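Local coordinates for protein argininosuccinate lyase (Chelativorans sp., PDB 6RXA) that is an engineered EDDS lyase, a C-N lyase of the aspartase/fumarase superfamily, related to enzymes that split argininosuccinate into fumarate and arginine, at residues A73-L78 with K96-S101; G251-A256 with A298-M303; S365-L370 with I401-I406. The protein carries 2 engineered substitutions. All blocks are in the same frame, centred on the assembly; numbering follows the deposited sequence.

Contact 1 of 3, residues A73-L78 with K96-S101; sequences AQVDEL and KRTIGS
Thr98 meets Gln74 and Val75 at once, and its two branches divide the work between a closed and an open side of the same helix-helix seam. On the closed side Thr98 OG1 faces Val75 CG2 at 3.9 Å, a van der Waals approach in which the two side chains cross at a slant. The hydroxyl's polar partner is within its own helix: with chi1 at -61°, OG1 sits beside the backbone N, and it is hydrogen-bonded to Ala94 O one turn back. Its need for a partner is therefore met locally, and the valine methyl can lie against it without leaving a polar group stranded. Val75 is buried, and it continues inward from here, packing on Tyr91, Ala94 and Leu95 of helix 88-99.

The two segments belong to helices 62-79 and 88-99, consecutive helices of the N-terminal part of the lyase fold, set obliquely to each other, their backbones nearest at Val75 and Thr98, where the CA atoms stand 7.6 Å apart. Behind this pair, Asp76 joins helix 35-56 through a salt bridge to Arg48 and a hydrogen bond to Ser44, and helix 88-99 through a hydrogen bond to Tyr91.

The outer side is looser. Gln74 is exposed, and its chain, extended beyond CG, carries the amide across the methyl branch of Thr98. The carboxamide oxygen OE1 is 3.4 Å from Thr98 CG2, while NE2 stays 3.9 Å from that same methyl, so contact is made without a hydrogen bond between the segments. Farther along, Gln74 NE2 comes only within 4.5 Å of Ile99 CG2. Just past Ile99 the helix finishes at Gly100, whose positive phi of 101° turns the chain away, although Gly100 N still donates to Lys96 O at 2.9 Å.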
# COMPACT_ATOMS: atom_id res chain seq x y z
N ALA A 73 36.00 22.67 6.31
CA ALA A 73 35.29 23.89 6.67
C ALA A 73 35.11 24.80 5.45
O ALA A 73 34.05 25.40 5.27
CB ALA A 73 36.05 24.61 7.78
N GLN A 74 36.14 24.89 4.61
CA GLN A 74 36.03 25.73 3.42
C GLN A 74 35.01 25.18 2.44
O GLN A 74 34.19 25.93 1.89
CB GLN A 74 37.40 25.87 2.75
CG GLN A 74 38.47 26.53 3.61
CD GLN A 74 39.83 26.52 2.92
OE1 GLN A 74 40.01 27.17 1.89
NE2 GLN A 74 40.77 25.77 3.47
N VAL A 75 35.01 23.86 2.19
CA VAL A 75 34.07 23.30 1.22
C VAL A 75 32.65 23.35 1.77
O VAL A 75 31.69 23.60 1.02
CB VAL A 75 34.49 21.89 0.78
CG1 VAL A 75 33.54 21.37 -0.26
CG2 VAL A 75 35.91 21.92 0.20
N ASP A 76 32.48 23.13 3.07
CA ASP A 76 31.16 23.28 3.67
C ASP A 76 30.59 24.67 3.39
O ASP A 76 29.40 24.81 3.07
CB ASP A 76 31.24 23.05 5.18
CG ASP A 76 31.43 21.58 5.56
OD1 ASP A 76 31.36 20.68 4.69
OD2 ASP A 76 31.65 21.33 6.77
N GLU A 77 31.43 25.71 3.49
CA GLU A 77 30.95 27.06 3.22
C GLU A 77 30.55 27.22 1.76
O GLU A 77 29.52 27.84 1.45
CB GLU A 77 32.00 28.09 3.63
CG GLU A 77 31.62 29.51 3.22
CD GLU A 77 31.76 30.50 4.35
OE1 GLU A 77 32.89 30.68 4.85
OE2 GLU A 77 30.73 31.09 4.74
N LEU A 78 31.33 26.66 0.83
CA LEU A 78 30.96 26.69 -0.58
C LEU A 78 29.63 25.99 -0.81
O LEU A 78 28.79 26.47 -1.58
CB LEU A 78 32.03 26.00 -1.42
CG LEU A 78 33.40 26.66 -1.50
CD1 LEU A 78 34.33 25.80 -2.31
CD2 LEU A 78 33.29 28.04 -2.12
N LYS A 96 39.68 18.54 -3.08
CA LYS A 96 40.96 18.42 -3.78
C LYS A 96 41.35 19.73 -4.43
O LYS A 96 42.52 20.12 -4.40
CB LYS A 96 40.85 17.31 -4.82
CG LYS A 96 42.06 17.10 -5.72
CD LYS A 96 41.82 15.94 -6.70
CE LYS A 96 40.80 16.30 -7.78
NZ LYS A 96 40.17 15.11 -8.42
N ARG A 97 40.38 20.43 -5.04
CA ARG A 97 40.71 21.73 -5.64
C ARG A 97 41.10 22.75 -4.58
O ARG A 97 41.87 23.67 -4.86
CB ARG A 97 39.54 22.26 -6.48
CG ARG A 97 39.31 21.46 -7.74
CD ARG A 97 38.28 22.13 -8.65
NE ARG A 97 36.94 22.14 -8.07
CZ ARG A 97 36.05 21.17 -8.23
NH1 ARG A 97 36.35 20.09 -8.94
NH2 ARG A 97 34.85 21.27 -7.68
N THR A 98 40.61 22.56 -3.34
CA THR A 98 40.85 23.54 -2.28
C THR A 98 42.18 23.30 -1.57
O THR A 98 42.90 24.26 -1.28
CB THR A 98 39.69 23.48 -1.28
OG1 THR A 98 38.47 23.82 -1.96
CG2 THR A 98 39.90 24.46 -0.13
N ILE A 99 42.52 22.05 -1.26
CA ILE A 99 43.68 21.74 -0.43
C ILE A 99 44.72 20.87 -1.12
O ILE A 99 45.78 20.63 -0.53
CB ILE A 99 43.27 21.10 0.92
CG1 ILE A 99 42.65 19.72 0.67
CG2 ILE A 99 42.32 22.01 1.66
CD1 ILE A 99 42.36 18.96 1.94
N GLY A 100 44.44 20.35 -2.30
CA GLY A 100 45.37 19.48 -2.98
C GLY A 100 45.00 18.02 -2.85
O GLY A 100 43.96 17.64 -2.30
N SER A 101 45.91 17.17 -3.35
CA SER A 101 45.61 15.76 -3.51
C SER A 101 45.40 15.02 -2.19
O SER A 101 44.76 13.96 -2.19
CB SER A 101 46.72 15.09 -4.32
OG SER A 101 47.96 15.22 -3.64

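Contact 2 of 3, residues G251-A256 with A298-M303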
# COMPACT_ATOMS: atom_id res chain seq x y z
N GLY A 251 -3.79 7.16 14.46
CA GLY A 251 -4.52 7.50 15.67
C GLY A 251 -4.83 8.98 15.73
O GLY A 251 -5.86 9.38 16.28
N LEU A 252 -3.94 9.80 15.18
CA LEU A 252 -4.17 11.23 15.06
C LEU A 252 -5.30 11.53 14.09
O LEU A 252 -6.17 12.36 14.38
CB LEU A 252 -2.84 11.90 14.67
CG LEU A 252 -2.88 13.42 14.54
CD1 LEU A 252 -1.55 14.06 14.88
CD2 LEU A 252 -3.31 13.82 13.15
N SER A 253 -5.36 10.81 12.96
CA SER A 253 -6.51 10.93 12.06
C SER A 253 -7.81 10.58 12.78
O SER A 253 -8.84 11.24 12.59
CB SER A 253 -6.31 10.03 10.85
OG SER A 253 -7.49 10.00 10.07
N ARG A 254 -7.80 9.53 13.59
CA ARG A 254 -9.01 9.11 14.28
C ARG A 254 -9.50 10.16 15.27
O ARG A 254 -10.70 10.42 15.36
CB ARG A 254 -8.76 7.76 14.97
CG ARG A 254 -8.63 6.63 13.96
CD ARG A 254 -8.09 5.34 14.57
NE ARG A 254 -9.12 4.65 15.32
CZ ARG A 254 -8.87 3.62 16.11
NH1 ARG A 254 -7.61 3.19 16.27
NH2 ARG A 254 -9.90 3.02 16.73
N LEU A 255 -8.58 10.79 16.00
CA LEU A 255 -8.97 11.88 16.88
C LEU A 255 -9.48 13.07 16.09
O LEU A 255 -10.49 13.68 16.46
CB LEU A 255 -7.81 12.31 17.76
CG LEU A 255 -8.12 13.49 18.68
CD1 LEU A 255 -9.25 13.17 19.65
CD2 LEU A 255 -6.88 13.92 19.46
N ALA A 256 -8.78 13.44 15.01
CA ALA A 256 -9.26 14.53 14.17
C ALA A 256 -10.66 14.25 13.65
O ALA A 256 -11.52 15.14 13.65
CB ALA A 256 -8.28 14.76 13.01
N ALA A 298 -2.21 14.42 6.04
CA ALA A 298 -0.86 13.97 6.36
C ALA A 298 -0.83 12.51 6.80
O ALA A 298 0.07 11.76 6.42
CB ALA A 298 -0.28 14.86 7.46
N ALA A 299 -1.82 12.10 7.61
CA ALA A 299 -1.92 10.71 8.01
C ALA A 299 -2.05 9.79 6.81
O ALA A 299 -1.37 8.76 6.73
CB ALA A 299 -3.12 10.53 8.95
N PHE A 300 -2.96 10.12 5.88
CA PHE A 300 -3.14 9.27 4.71
C PHE A 300 -1.87 9.23 3.88
O PHE A 300 -1.46 8.17 3.39
CB PHE A 300 -4.28 9.81 3.85
CG PHE A 300 -5.55 10.10 4.59
CD1 PHE A 300 -5.93 9.39 5.72
CD2 PHE A 300 -6.40 11.08 4.11
CE1 PHE A 300 -7.12 9.68 6.36
CE2 PHE A 300 -7.58 11.37 4.73
CZ PHE A 300 -7.95 10.67 5.86
N ALA A 301 -1.22 10.38 3.71
CA ALA A 301 -0.04 10.43 2.87
C ALA A 301 1.10 9.60 3.45
O ALA A 301 1.94 9.08 2.69
CB ALA A 301 0.42 11.87 2.67
N ALA A 302 1.15 9.45 4.77
CA ALA A 302 2.20 8.68 5.43
C ALA A 302 2.16 7.20 5.05
O ALA A 302 3.15 6.49 5.24
CB ALA A 302 2.10 8.81 6.94
N MET A 303 1.05 6.72 4.49
CA MET A 303 1.03 5.36 3.99
C MET A 303 1.99 5.18 2.82
O MET A 303 2.46 4.06 2.56
CB MET A 303 -0.37 5.05 3.46
CG MET A 303 -1.47 5.23 4.44
SD MET A 303 -1.71 3.75 5.42
CE MET A 303 -2.19 2.46 4.22
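Ser253 sets its CB against the methyl of Ala299, 3.7 Å from CB to CB, and this small-on-small meeting lets helices 236-262 and 290-301 come close together. Both belong to the long central helical bundle that, in the aspartase/fumarase superfamily, assembles four subunits into a tetramer. The CA atoms of Ser253 and Ala299 are just 6.1 Å apart, a spacing that a serine and an alanine can accommodate with the CB of each directed toward the other helix. Leu249, one turn before Ser253, packs on Ala299 as well and extends the apolar seam to Ala302.

The contact is buried throughout, which makes the serine hydroxyl the point of interest. A chi1 of 172° sets OG opposite the backbone N and carries it past Ala299 to the neighbourhood of Phe300, whose CB leaves to the side while the ring reaches back to the serine. Phe300 also touches neighbouring chains, packing on Asn314 of the third subunit and Ser312 of the second, so the ring lies where three chains converge. Burial of the hydroxyl is compensated by a hydrogen bond with Arg296 NE, one turn before Phe300 on the facing helix, and by a weak one with Asn314 O of the third subunit. Toward the phenylalanine itself, Ser253 OG makes an oblique approach, 3.7 Å from Phe300 CE1.

Contact 3 of 3, residues S365-L370 with I401-I406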
# COMPACT_ATOMS: atom_id res chain seq x y z
N SER A 365 -28.44 6.67 25.77
CA SER A 365 -27.20 6.03 26.17
C SER A 365 -27.26 5.47 27.59
O SER A 365 -26.38 4.67 27.96
CB SER A 365 -26.03 7.00 26.02
OG SER A 365 -26.04 7.97 27.04
N THR A 366 -28.24 5.86 28.40
CA THR A 366 -28.39 5.34 29.76
C THR A 366 -29.12 4.00 29.81
O THR A 366 -29.35 3.49 30.91
CB THR A 366 -29.12 6.37 30.62
OG1 THR A 366 -30.36 6.71 30.00
CG2 THR A 366 -28.27 7.63 30.78
N MET A 367 -29.46 3.39 28.68
CA MET A 367 -30.29 2.19 28.74
C MET A 367 -29.54 0.97 29.29
O MET A 367 -30.18 0.07 29.83
CB MET A 367 -30.88 1.87 27.37
CG MET A 367 -31.89 2.89 26.89
SD MET A 367 -33.32 3.02 27.97
CE MET A 367 -33.07 4.66 28.66
N THR A 368 -28.21 0.92 29.16
CA THR A 368 -27.48 -0.20 29.76
C THR A 368 -27.67 -0.19 31.27
O THR A 368 -27.94 -1.23 31.87
CB THR A 368 -26.00 -0.15 29.44
OG1 THR A 368 -25.78 -0.28 28.03
CG2 THR A 368 -25.29 -1.32 30.14
N ASP A 369 -27.55 0.98 31.89
CA ASP A 369 -27.73 1.03 33.34
C ASP A 369 -29.14 0.63 33.75
O ASP A 369 -29.33 -0.01 34.78
CB ASP A 369 -27.35 2.40 33.90
CG ASP A 369 -25.87 2.48 34.21
OD1 ASP A 369 -25.12 1.65 33.65
OD2 ASP A 369 -25.47 3.34 35.02
N LEU A 370 -30.15 1.00 32.95
CA LEU A 370 -31.50 0.52 33.24
C LEU A 370 -31.57 -1.00 33.17
O LEU A 370 -32.19 -1.64 34.04
CB LEU A 370 -32.50 1.18 32.28
CG LEU A 370 -33.99 0.95 32.54
CD1 LEU A 370 -34.40 1.56 33.88
CD2 LEU A 370 -34.84 1.52 31.42
N ILE A 401 -40.74 10.27 23.74
CA ILE A 401 -40.33 10.40 25.14
C ILE A 401 -38.81 10.35 25.19
O ILE A 401 -38.21 9.33 24.85
CB ILE A 401 -40.95 9.28 25.99
CG1 ILE A 401 -42.48 9.30 25.88
CG2 ILE A 401 -40.49 9.40 27.44
CD1 ILE A 401 -43.17 8.08 26.47
N LYS A 402 -38.18 11.45 25.62
CA LYS A 402 -36.74 11.47 25.82
C LYS A 402 -36.36 10.54 26.97
O LYS A 402 -37.16 10.27 27.86
CB LYS A 402 -36.25 12.87 26.17
CG LYS A 402 -36.66 13.97 25.20
CD LYS A 402 -35.92 13.89 23.89
CE LYS A 402 -36.12 15.17 23.10
NZ LYS A 402 -35.39 15.16 21.81
N ALA A 403 -35.11 10.06 26.94
CA ALA A 403 -34.72 9.03 27.89
C ALA A 403 -34.95 9.46 29.33
O ALA A 403 -35.39 8.65 30.16
CB ALA A 403 -33.25 8.66 27.68
N ASN A 404 -34.67 10.72 29.65
CA ASN A 404 -34.77 11.18 31.03
C ASN A 404 -36.21 11.40 31.48
O ASN A 404 -36.43 11.69 32.66
CB ASN A 404 -33.93 12.44 31.24
CG ASN A 404 -34.31 13.58 30.31
OD1 ASN A 404 -34.98 13.40 29.29
ND2 ASN A 404 -33.85 14.78 30.65
N LYS A 405 -37.18 11.24 30.58
CA LYS A 405 -38.59 11.28 30.90
C LYS A 405 -39.23 9.89 30.93
O LYS A 405 -40.43 9.77 31.15
CB LYS A 405 -39.34 12.13 29.87
CG LYS A 405 -38.87 13.57 29.78
CD LYS A 405 -38.94 14.28 31.12
CE LYS A 405 -38.68 15.76 30.96
NZ LYS A 405 -38.55 16.43 32.28
N ILE A 406 -38.44 8.84 30.71
CA ILE A 406 -38.93 7.47 30.89
C ILE A 406 -39.20 7.23 32.36
O ILE A 406 -38.37 7.54 33.22
CB ILE A 406 -37.92 6.46 30.34
CG1 ILE A 406 -37.78 6.60 28.82
CG2 ILE A 406 -38.32 5.03 30.74
CD1 ILE A 406 -36.64 5.78 28.24
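Thr366 and Ala403 mark where the two backbones draw nearest, with 7.6 Å between their CA atoms. Residues 365-370 lead from a loop into helix 367-378, whose first turn carries a weak bond from Leu370 N to Thr366 O. Residues 401-406, their partner, link helices 382-399 and 408-419 through a short 3-10 turn at 403-405, in which Lys405 N donates to Lys402 O at 2.9 Å and Ile406 N to Ala403 O. No hydrogen bond joins the two segments; Ala403 instead pairs by its backbone with Glu362, at the end of helix 353-362.

Met367 makes most of the side-chain contact between the segments. Its chain bends at chi2 (-61°) and again at chi3 (111°), which brings the terminal methyl toward the turn even though the CB departs in a different direction. Met367 CE reaches Ile406 CD1 at 3.8 Å, the two side chains meeting tip to tip, and the same methyl lies 4.1 Å from Ala403 CB.

This small apolar core belongs to the helical C-terminal domain: Val389 and Val393 of helix 382-399 and Leu434 of helix 427-434 also pack on Met367, while Ile406 rests on Val392 and Leu434. Met367 and Thr368 touch Gln285 and Met283 of the fourth subunit, residues set in sequence between its ligand-binding Ser281 and Lys286. Thr366 OG1 adds a looser approach, 4.2 Å from Ala403 CB.

In the fold
The three contacts follow one another along the chain and are strung out along an elongated subunit. Contact 2 lies near the middle, about 10 Å from the chain's centre, whereas contacts 1 and 3 lie on opposite sides of that centre with their own centres about 79 Å apart. Contact 2 is about 45 Å from contact 1 and 35 Å from contact 3, centre to centre; even the nearer pair keeps about 19 Å between nearest atoms. Within the chain, contact 2 is the one nearest a ligand-binding residue: the side chain of Phe300 is about 9 Å from that of Arg294, which binds fumarate. Contact 3 touches fourth-subunit residues lying in sequence between that subunit's binding positions.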